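Side-chain contacts in iron uptake protein A2 (Synechocystis sp., PDB 2VOZ), which binds ferric iron and is probably a substrate-binding subunit of a periplasmic ABC transporter importing Fe(3+): residues Leu83-Asp87 / Ala88-Trp92; Asn204-Ala207 / Gln208-Ile212; Asn223-Tyr226 / Tyr227-Gln231. All blocks are in the same frame, centred on the assembly; numbering follows the deposited sequence.

Interaction 1 (Leu83-Asp87 / Ala88-Trp92)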
loop_
_atom_site.group_PDB
_atom_site.type_symbol
_atom_site.label_atom_id
_atom_site.label_comp_id
_atom_site.label_asym_id
_atom_site.label_seq_id
_atom_site.Cartn_x
_atom_site.Cartn_y
_atom_site.Cartn_z
ATOM N N LEU B 83 -1.822 -18.607 -16.550
ATOM C CA LEU B 83 -2.666 -18.482 -15.372
ATOM C C LEU B 83 -1.919 -19.120 -14.218
ATOM O O LEU B 83 -1.510 -20.291 -14.277
ATOM C CB LEU B 83 -4.000 -19.197 -15.570
ATOM C CG LEU B 83 -4.938 -19.304 -14.374
ATOM C CD1 LEU B 83 -5.431 -17.887 -13.949
ATOM C CD2 LEU B 83 -6.133 -20.210 -14.752
ATOM N N PHE B 84 -1.744 -18.315 -13.201
ATOM C CA PHE B 84 -1.133 -18.752 -11.956
ATOM C C PHE B 84 -2.214 -18.731 -10.892
ATOM O O PHE B 84 -2.882 -17.694 -10.678
ATOM C CB PHE B 84 -0.000 -17.814 -11.530
ATOM C CG PHE B 84 0.746 -18.343 -10.345
ATOM C CD1 PHE B 84 0.172 -18.293 -9.061
ATOM C CD2 PHE B 84 1.945 -18.989 -10.526
ATOM C CE1 PHE B 84 0.842 -18.872 -7.971
ATOM C CE2 PHE B 84 2.633 -19.578 -9.438
ATOM C CZ PHE B 84 2.091 -19.504 -8.178
ATOM N N THR B 85 -2.394 -19.841 -10.171
ATOM C CA THR B 85 -3.385 -19.844 -9.119
ATOM C C THR B 85 -2.988 -20.777 -7.969
ATOM O O THR B 85 -1.900 -21.382 -7.985
ATOM C CB THR B 85 -4.806 -20.132 -9.694
ATOM O OG1 THR B 85 -5.803 -19.766 -8.737
ATOM C CG2 THR B 85 -4.968 -21.555 -10.085
ATOM N N VAL B 86 -3.831 -20.816 -6.953
ATOM C CA VAL B 86 -3.454 -21.429 -5.694
ATOM C C VAL B 86 -4.416 -22.591 -5.519
ATOM O O VAL B 86 -5.652 -22.420 -5.617
ATOM C CB VAL B 86 -3.541 -20.411 -4.546
ATOM C CG1 VAL B 86 -3.310 -21.084 -3.199
ATOM C CG2 VAL B 86 -2.554 -19.264 -4.802
ATOM N N ASP B 87 -3.811 -23.757 -5.290
ATOM C CA ASP B 87 -4.442 -25.027 -4.966
ATOM C C ASP B 87 -4.618 -25.803 -6.241
ATOM O O ASP B 87 -5.142 -25.264 -7.240
ATOM C CB ASP B 87 -5.794 -24.860 -4.217
ATOM C CG ASP B 87 -6.206 -26.116 -3.456
ATOM O OD1 ASP B 87 -6.238 -26.062 -2.198
ATOM O OD2 ASP B 87 -6.458 -27.180 -4.108
ATOM N N ALA B 88 -4.200 -27.074 -6.210
ATOM C CA ALA B 88 -4.358 -27.979 -7.371
ATOM C C ALA B 88 -5.830 -28.072 -7.768
ATOM O O ALA B 88 -6.155 -28.395 -8.924
ATOM C CB ALA B 88 -3.796 -29.385 -7.091
ATOM N N GLY B 89 -6.721 -27.827 -6.815
ATOM C CA GLY B 89 -8.188 -27.879 -7.107
ATOM C C GLY B 89 -8.607 -26.705 -8.015
ATOM O O GLY B 89 -9.577 -26.805 -8.794
ATOM N N MET B 90 -7.922 -25.574 -7.887
ATOM C CA MET B 90 -8.181 -24.425 -8.763
ATOM C C MET B 90 -7.547 -24.585 -10.123
ATOM O O MET B 90 -8.152 -24.232 -11.127
ATOM C CB MET B 90 -7.800 -23.066 -8.130
ATOM C CG MET B 90 -8.602 -22.716 -6.856
ATOM S SD MET B 90 -10.448 -22.843 -7.074
ATOM C CE MET B 90 -10.739 -21.733 -8.417
ATOM N N LEU B 91 -6.330 -25.122 -10.167
ATOM C CA LEU B 91 -5.741 -25.489 -11.443
ATOM C C LEU B 91 -6.634 -26.471 -12.192
ATOM O O LEU B 91 -6.820 -26.361 -13.404
ATOM C CB LEU B 91 -4.347 -26.068 -11.232
ATOM C CG LEU B 91 -3.403 -24.947 -10.760
ATOM C CD1 LEU B 91 -2.117 -25.568 -10.110
ATOM C CD2 LEU B 91 -3.073 -23.974 -11.920
ATOM N N TRP B 92 -7.222 -27.408 -11.453
ATOM C CA TRP B 92 -8.111 -28.377 -12.077
ATOM C C TRP B 92 -9.361 -27.670 -12.652
ATOM O O TRP B 92 -9.813 -28.017 -13.744
ATOM C CB TRP B 92 -8.487 -29.463 -11.053
ATOM C CG TRP B 92 -9.580 -30.421 -11.516
ATOM C CD1 TRP B 92 -9.392 -31.569 -12.224
ATOM C CD2 TRP B 92 -10.992 -30.322 -11.273
ATOM N NE1 TRP B 92 -10.588 -32.194 -12.452
ATOM C CE2 TRP B 92 -11.590 -31.458 -11.882
ATOM C CE3 TRP B 92 -11.815 -29.375 -10.639
ATOM C CZ2 TRP B 92 -12.957 -31.683 -11.872
ATOM C CZ3 TRP B 92 -13.190 -29.605 -10.617
ATOM C CH2 TRP B 92 -13.745 -30.759 -11.221
#

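Interaction 2 (Asn204-Ala207 / Gln208-Ile212)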
loop_
_atom_site.group_PDB
_atom_site.type_symbol
_atom_site.label_atom_id
_atom_site.label_comp_id
_atom_site.label_asym_id
_atom_site.label_seq_id
_atom_site.Cartn_x
_atom_site.Cartn_y
_atom_site.Cartn_z
ATOM N N ASN B 204 -12.357 -18.653 8.576
ATOM C CA ASN B 204 -11.319 -19.060 7.637
ATOM C C ASN B 204 -10.279 -19.975 8.341
ATOM O O ASN B 204 -10.544 -20.475 9.469
ATOM C CB ASN B 204 -10.678 -17.804 7.046
ATOM C CG ASN B 204 -10.004 -16.926 8.105
ATOM O OD1 ASN B 204 -9.730 -17.382 9.238
ATOM N ND2 ASN B 204 -9.731 -15.666 7.750
ATOM N N ASP B 205 -9.108 -20.227 7.715
ATOM C CA ASP B 205 -8.177 -21.222 8.348
ATOM C C ASP B 205 -7.662 -20.694 9.686
ATOM O O ASP B 205 -7.576 -21.431 10.688
ATOM C CB ASP B 205 -6.984 -21.570 7.439
ATOM C CG ASP B 205 -7.154 -22.899 6.690
ATOM O OD1 ASP B 205 -8.283 -23.446 6.620
ATOM O OD2 ASP B 205 -6.114 -23.424 6.224
ATOM N N THR B 206 -7.232 -19.437 9.694
ATOM C CA THR B 206 -6.664 -18.866 10.926
ATOM C C THR B 206 -7.716 -18.809 12.014
ATOM O O THR B 206 -7.385 -18.987 13.190
ATOM C CB THR B 206 -6.018 -17.517 10.671
ATOM O OG1 THR B 206 -5.087 -17.654 9.588
ATOM C CG2 THR B 206 -5.337 -16.978 11.966
ATOM N N ALA B 207 -8.982 -18.615 11.633
ATOM C CA ALA B 207 -10.095 -18.659 12.608
ATOM C C ALA B 207 -10.108 -19.990 13.364
ATOM O O ALA B 207 -10.477 -20.055 14.543
ATOM C CB ALA B 207 -11.489 -18.434 11.897
ATOM N N GLN B 208 -9.757 -21.091 12.689
ATOM C CA GLN B 208 -9.724 -22.395 13.395
ATOM C C GLN B 208 -8.588 -22.443 14.432
ATOM O O GLN B 208 -8.725 -22.994 15.527
ATOM C CB GLN B 208 -9.594 -23.549 12.396
ATOM C CG GLN B 208 -10.486 -23.359 11.146
ATOM C CD GLN B 208 -11.940 -23.050 11.509
ATOM O OE1 GLN B 208 -12.497 -23.635 12.448
ATOM N NE2 GLN B 208 -12.574 -22.165 10.734
ATOM N N ILE B 209 -7.450 -21.882 14.062
ATOM C CA ILE B 209 -6.290 -21.877 14.986
ATOM C C ILE B 209 -6.663 -21.000 16.188
ATOM O O ILE B 209 -6.454 -21.394 17.348
ATOM C CB ILE B 209 -5.065 -21.305 14.284
ATOM C CG1 ILE B 209 -4.749 -22.143 13.029
ATOM C CG2 ILE B 209 -3.833 -21.311 15.211
ATOM C CD1 ILE B 209 -3.573 -21.568 12.200
ATOM N N ARG B 210 -7.248 -19.835 15.911
ATOM C CA ARG B 210 -7.645 -18.946 17.011
ATOM C C ARG B 210 -8.710 -19.563 17.902
ATOM O O ARG B 210 -8.726 -19.314 19.118
ATOM C CB ARG B 210 -8.118 -17.609 16.484
ATOM C CG ARG B 210 -6.988 -16.798 15.850
ATOM C CD ARG B 210 -7.546 -15.379 15.565
ATOM N NE ARG B 210 -6.654 -14.617 14.710
ATOM C CZ ARG B 210 -5.595 -13.929 15.151
ATOM N NH1 ARG B 210 -5.288 -13.918 16.461
ATOM N NH2 ARG B 210 -4.832 -13.255 14.278
ATOM N N ALA B 211 -9.562 -20.395 17.299
ATOM C CA ALA B 211 -10.671 -21.026 18.050
ATOM C C ALA B 211 -10.107 -21.992 19.100
ATOM O O ALA B 211 -10.699 -22.154 20.168
ATOM C CB ALA B 211 -11.645 -21.736 17.094
ATOM N N ILE B 212 -8.947 -22.592 18.818
ATOM C CA ILE B 212 -8.300 -23.474 19.810
ATOM C C ILE B 212 -7.886 -22.602 20.972
ATOM O O ILE B 212 -8.133 -22.957 22.123
ATOM C CB ILE B 212 -7.082 -24.184 19.233
ATOM C CG1 ILE B 212 -7.519 -25.086 18.063
ATOM C CG2 ILE B 212 -6.378 -25.053 20.325
ATOM C CD1 ILE B 212 -6.296 -25.750 17.335
#

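Interaction 3 (Asn223-Tyr226 / Tyr227-Gln231)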
loop_
_atom_site.group_PDB
_atom_site.type_symbol
_atom_site.label_atom_id
_atom_site.label_comp_id
_atom_site.label_asym_id
_atom_site.label_seq_id
_atom_site.Cartn_x
_atom_site.Cartn_y
_atom_site.Cartn_z
ATOM N N ASN B 223 -3.816 -24.826 6.969
ATOM C CA ASN B 223 -2.529 -24.846 6.300
ATOM C C ASN B 223 -1.392 -24.350 7.179
ATOM O O ASN B 223 -1.610 -23.520 8.078
ATOM C CB ASN B 223 -2.597 -24.047 5.027
ATOM C CG ASN B 223 -3.455 -24.742 3.962
ATOM O OD1 ASN B 223 -3.689 -25.965 4.020
ATOM N ND2 ASN B 223 -3.904 -23.966 2.977
ATOM N N SER B 224 -0.198 -24.826 6.836
ATOM C CA SER B 224 1.050 -24.521 7.509
ATOM C C SER B 224 1.364 -23.007 7.586
ATOM O O SER B 224 1.759 -22.506 8.657
ATOM C CB SER B 224 2.202 -25.269 6.778
ATOM O OG SER B 224 2.196 -24.972 5.385
ATOM N N TYR B 225 1.220 -22.280 6.477
ATOM C CA TYR B 225 1.697 -20.879 6.447
ATOM C C TYR B 225 0.902 -19.928 7.343
ATOM O O TYR B 225 1.403 -18.878 7.713
ATOM C CB TYR B 225 1.729 -20.338 5.012
ATOM C CG TYR B 225 0.435 -20.510 4.285
ATOM C CD1 TYR B 225 -0.552 -19.515 4.305
ATOM C CD2 TYR B 225 0.179 -21.672 3.571
ATOM C CE1 TYR B 225 -1.764 -19.705 3.640
ATOM C CE2 TYR B 225 -1.022 -21.845 2.880
ATOM C CZ TYR B 225 -1.992 -20.872 2.940
ATOM O OH TYR B 225 -3.192 -21.046 2.265
ATOM N N TYR B 226 -0.342 -20.265 7.678
ATOM C CA TYR B 226 -1.099 -19.410 8.576
ATOM C C TYR B 226 -0.475 -19.318 9.943
ATOM O O TYR B 226 -0.534 -18.260 10.576
ATOM C CB TYR B 226 -2.538 -19.907 8.712
ATOM C CG TYR B 226 -3.269 -19.797 7.416
ATOM C CD1 TYR B 226 -3.552 -18.535 6.860
ATOM C CD2 TYR B 226 -3.679 -20.948 6.742
ATOM C CE1 TYR B 226 -4.215 -18.431 5.636
ATOM C CE2 TYR B 226 -4.347 -20.848 5.519
ATOM C CZ TYR B 226 -4.618 -19.593 4.989
ATOM O OH TYR B 226 -5.256 -19.503 3.762
ATOM N N TYR B 227 0.116 -20.415 10.414
ATOM C CA TYR B 227 0.767 -20.362 11.709
ATOM C C TYR B 227 2.066 -19.545 11.660
ATOM O O TYR B 227 2.381 -18.810 12.604
ATOM C CB TYR B 227 1.004 -21.774 12.203
ATOM C CG TYR B 227 1.484 -21.875 13.642
ATOM C CD1 TYR B 227 0.574 -21.950 14.709
ATOM C CD2 TYR B 227 2.833 -21.895 13.930
ATOM C CE1 TYR B 227 1.013 -22.063 16.027
ATOM C CE2 TYR B 227 3.286 -22.008 15.246
ATOM C CZ TYR B 227 2.375 -22.101 16.287
ATOM O OH TYR B 227 2.873 -22.202 17.573
ATOM N N ILE B 228 2.774 -19.654 10.542
ATOM C CA ILE B 228 4.009 -18.869 10.358
ATOM C C ILE B 228 3.675 -17.387 10.422
ATOM O O ILE B 228 4.420 -16.613 11.036
ATOM C CB ILE B 228 4.782 -19.273 9.074
ATOM C CG1 ILE B 228 4.918 -20.802 8.942
ATOM C CG2 ILE B 228 6.158 -18.561 9.055
ATOM C CD1 ILE B 228 5.600 -21.479 10.177
ATOM N N ARG B 229 2.534 -16.972 9.846
ATOM C CA ARG B 229 2.118 -15.557 9.936
ATOM C C ARG B 229 1.993 -15.124 11.361
ATOM O O ARG B 229 2.463 -14.068 11.712
ATOM C CB ARG B 229 0.750 -15.304 9.304
ATOM C CG ARG B 229 0.772 -15.401 7.848
ATOM C CD ARG B 229 -0.606 -15.082 7.282
ATOM N NE ARG B 229 -0.649 -15.524 5.898
ATOM C CZ ARG B 229 -1.750 -15.517 5.155
ATOM N NH1 ARG B 229 -1.683 -15.970 3.915
ATOM N NH2 ARG B 229 -2.900 -15.033 5.646
ATOM N N LEU B 230 1.322 -15.945 12.169
ATOM C CA LEU B 230 1.088 -15.617 13.581
ATOM C C LEU B 230 2.430 -15.506 14.330
ATOM O O LEU B 230 2.620 -14.549 15.076
ATOM C CB LEU B 230 0.198 -16.671 14.248
ATOM C CG LEU B 230 -1.248 -16.657 13.729
ATOM C CD1 LEU B 230 -2.027 -17.837 14.375
ATOM C CD2 LEU B 230 -1.923 -15.328 14.057
ATOM N N GLN B 231 3.374 -16.421 14.049
ATOM C CA GLN B 231 4.689 -16.405 14.701
ATOM C C GLN B 231 5.428 -15.093 14.385
ATOM O O GLN B 231 6.127 -14.514 15.238
ATOM C CB GLN B 231 5.512 -17.607 14.249
ATOM C CG GLN B 231 5.037 -18.948 14.832
ATOM C CD GLN B 231 5.978 -20.046 14.435
ATOM O OE1 GLN B 231 5.794 -20.686 13.391
ATOM N NE2 GLN B 231 7.022 -20.257 15.248
#

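Interaction 1 (Leu83-Asp87 / Ala88-Trp92)
D87 reaches over the start of helix 88-96, its carboxylate gripping the backbone N-H of G89. Its CB lies 3.4 Å from A88 N. CG stands anti to the backbone N (chi1 -160°), which swings the carboxylate forward over the helix start. OD2, the working oxygen, receives G89 N at 2.8 Å through its anti lone pair, the one facing away from OD1, and the N-H points well at it (160°). The same oxygen takes a hydrogen bond from S172 OG, so two donors fix the rotation of the carboxylate. The carbonyl O of D87 is shared as well: L91 N approaches in the carbonyl plane at 3.2 Å, while M90 N sits above that plane at 2.9 Å. Cut back to an alanine, D87 would probably leave the G89 N-H and the S172 hydroxyl without their shared acceptor and the first turn without its cap.

On the strand side, T85 points toward the helix. Its CG2 meets L91 CD2 at 3.6 Å, the two side chains sliding past each other in opposite directions, and touches M90 CB at 3.8 Å; its OG1 bonds to S41 OG. M90, bent at chi2 and chi3, lays CG 3.2 Å from V86 O before its sulfur turns away. This is an Asp N-cap at a tight strand-to-helix turn, in a periplasmic-binding-protein fold, with the D87 side chain close to the iron ligand Y169.

Interaction 2 (Asn204-Ala207 / Gln208-Ile212)
N204 and Q208 meet in the first turn of helix 205-213, where backbone bonds run from R210 N to T206 O (2.9 Å) and from A211 N to A207 O, while those from Q208 N and I209 N to N204 O and D205 O are weak. N204 is the N-cap: its OD1 accepts A207 N at 2.8 Å, the donor nearly along the C=O axis. Its ND2 leaves the turn for E66 of the second subunit.

Q208 folds back on this cap. CG lies anti to its own carbonyl carbon (chi1 -42°), which sets it 3.3 Å from N204 O; the bend at chi2 then brings the amide round, with NE2 2.9 Å from N204 O. That N-H comes in tilted 33° from the carbonyl plane, with the oxygen also somewhat out of the Q208 amide plane. NE2 additionally donates to E202 O, so one amide nitrogen ties the helix start to the chain just before it.

Such an N-capped helix, its first turn beside strand 219-223, belongs here to the periplasmic-binding-protein fold, and D205 at its start lies close to the iron ligands Y169 and Y226. The D205 carboxylate forms a salt bridge with R131 and accepts the backbone N-H of N223.

T206 and R210, one turn apart, run side by side in the same direction, and T206 CG2 touches R210 NE obliquely at 3.9 Å. R210 extends from CG to NE, and CG passes 3.5 Å from T206 O. Its guanidinium is held by two carboxylates: NH2 pairs with D238, and NE with E66 of the second subunit. I209 CG1 lies 3.7 Å from D205 O.

Interaction 3 (Asn223-Tyr226 / Tyr227-Gln231)
Y225, Y226 and R229 gather their side chains along one flank of helix 224-232. Cation and rings meet first by packing. R229 runs extended from CG to NE, beside both tyrosines and pointing the same way. Its NH2 reaches the edge of the Y226 ring, 3.6 Å from CE1, with the ring and guanidinium planes 70° apart. Seen from the arginine, Y226 CE1 lies over one face of the guanidinium, offset toward its rim. NH1 comes to the edge of the Y225 ring, 3.7 Å from CD1, the planes here only 42° apart; NH1 also donates to N298. The cation thus meets ring edges, not ring faces. The tyrosines touch each other too: Y225 CE1 stands 3.1 Å above the plane of the Y226 ring, offset toward its rim. Y225 gets there because its CG sits between the backbone N and the carbonyl carbon (chi1 53°), bringing its ring alongside that of its neighbour.

Hydrogen bonds secure the phenol ends. N223 ND2 donates to Y225 OH at 3.1 Å, with the oxygen in the amide plane and the N-H fairly straight. The two hydroxyls, Y225 OH and Y226 OH, lie 3.0 Å apart. Y226 OH is hydrogen-bonded to Y169 OH. Along the backbone, R229 N bonds to Y225 O at 3.1 Å, while those of Y227 N to S224 O and L230 N to Y226 O are weak.

Aliphatic carbons lie against backbone carbonyls: I228 CG1 rests 3.6 Å from S224 O, and L230 CG packs against Y226 O. Adjacent tyrosines at a helix start, with Y169 nearby, form part of the ferric site, here in the iron-free protein, as in tyrosine-rich bacterial ferric-binding proteins.

All three contacts include the start of a helix and are largely buried. Interaction 1, which joins a strand to the helix that follows it, has its centre about 9 Å from the centre of the chain. Interaction 2, at about 17 Å, lies farther out and meets the second subunit. Interactions 2 and 3 touch directly, T206 packing on Y226 and R210 on L230, whereas interaction 1 stays about 5 Å from interaction 3 at the nearest atoms. Side-chain capping marks interactions 1 and 2, and the charged groups of interaction 2 pair with partners beyond its own segments. Interaction 3 instead sets two tyrosines in the iron site, with R229, its most exposed side chain, alongside.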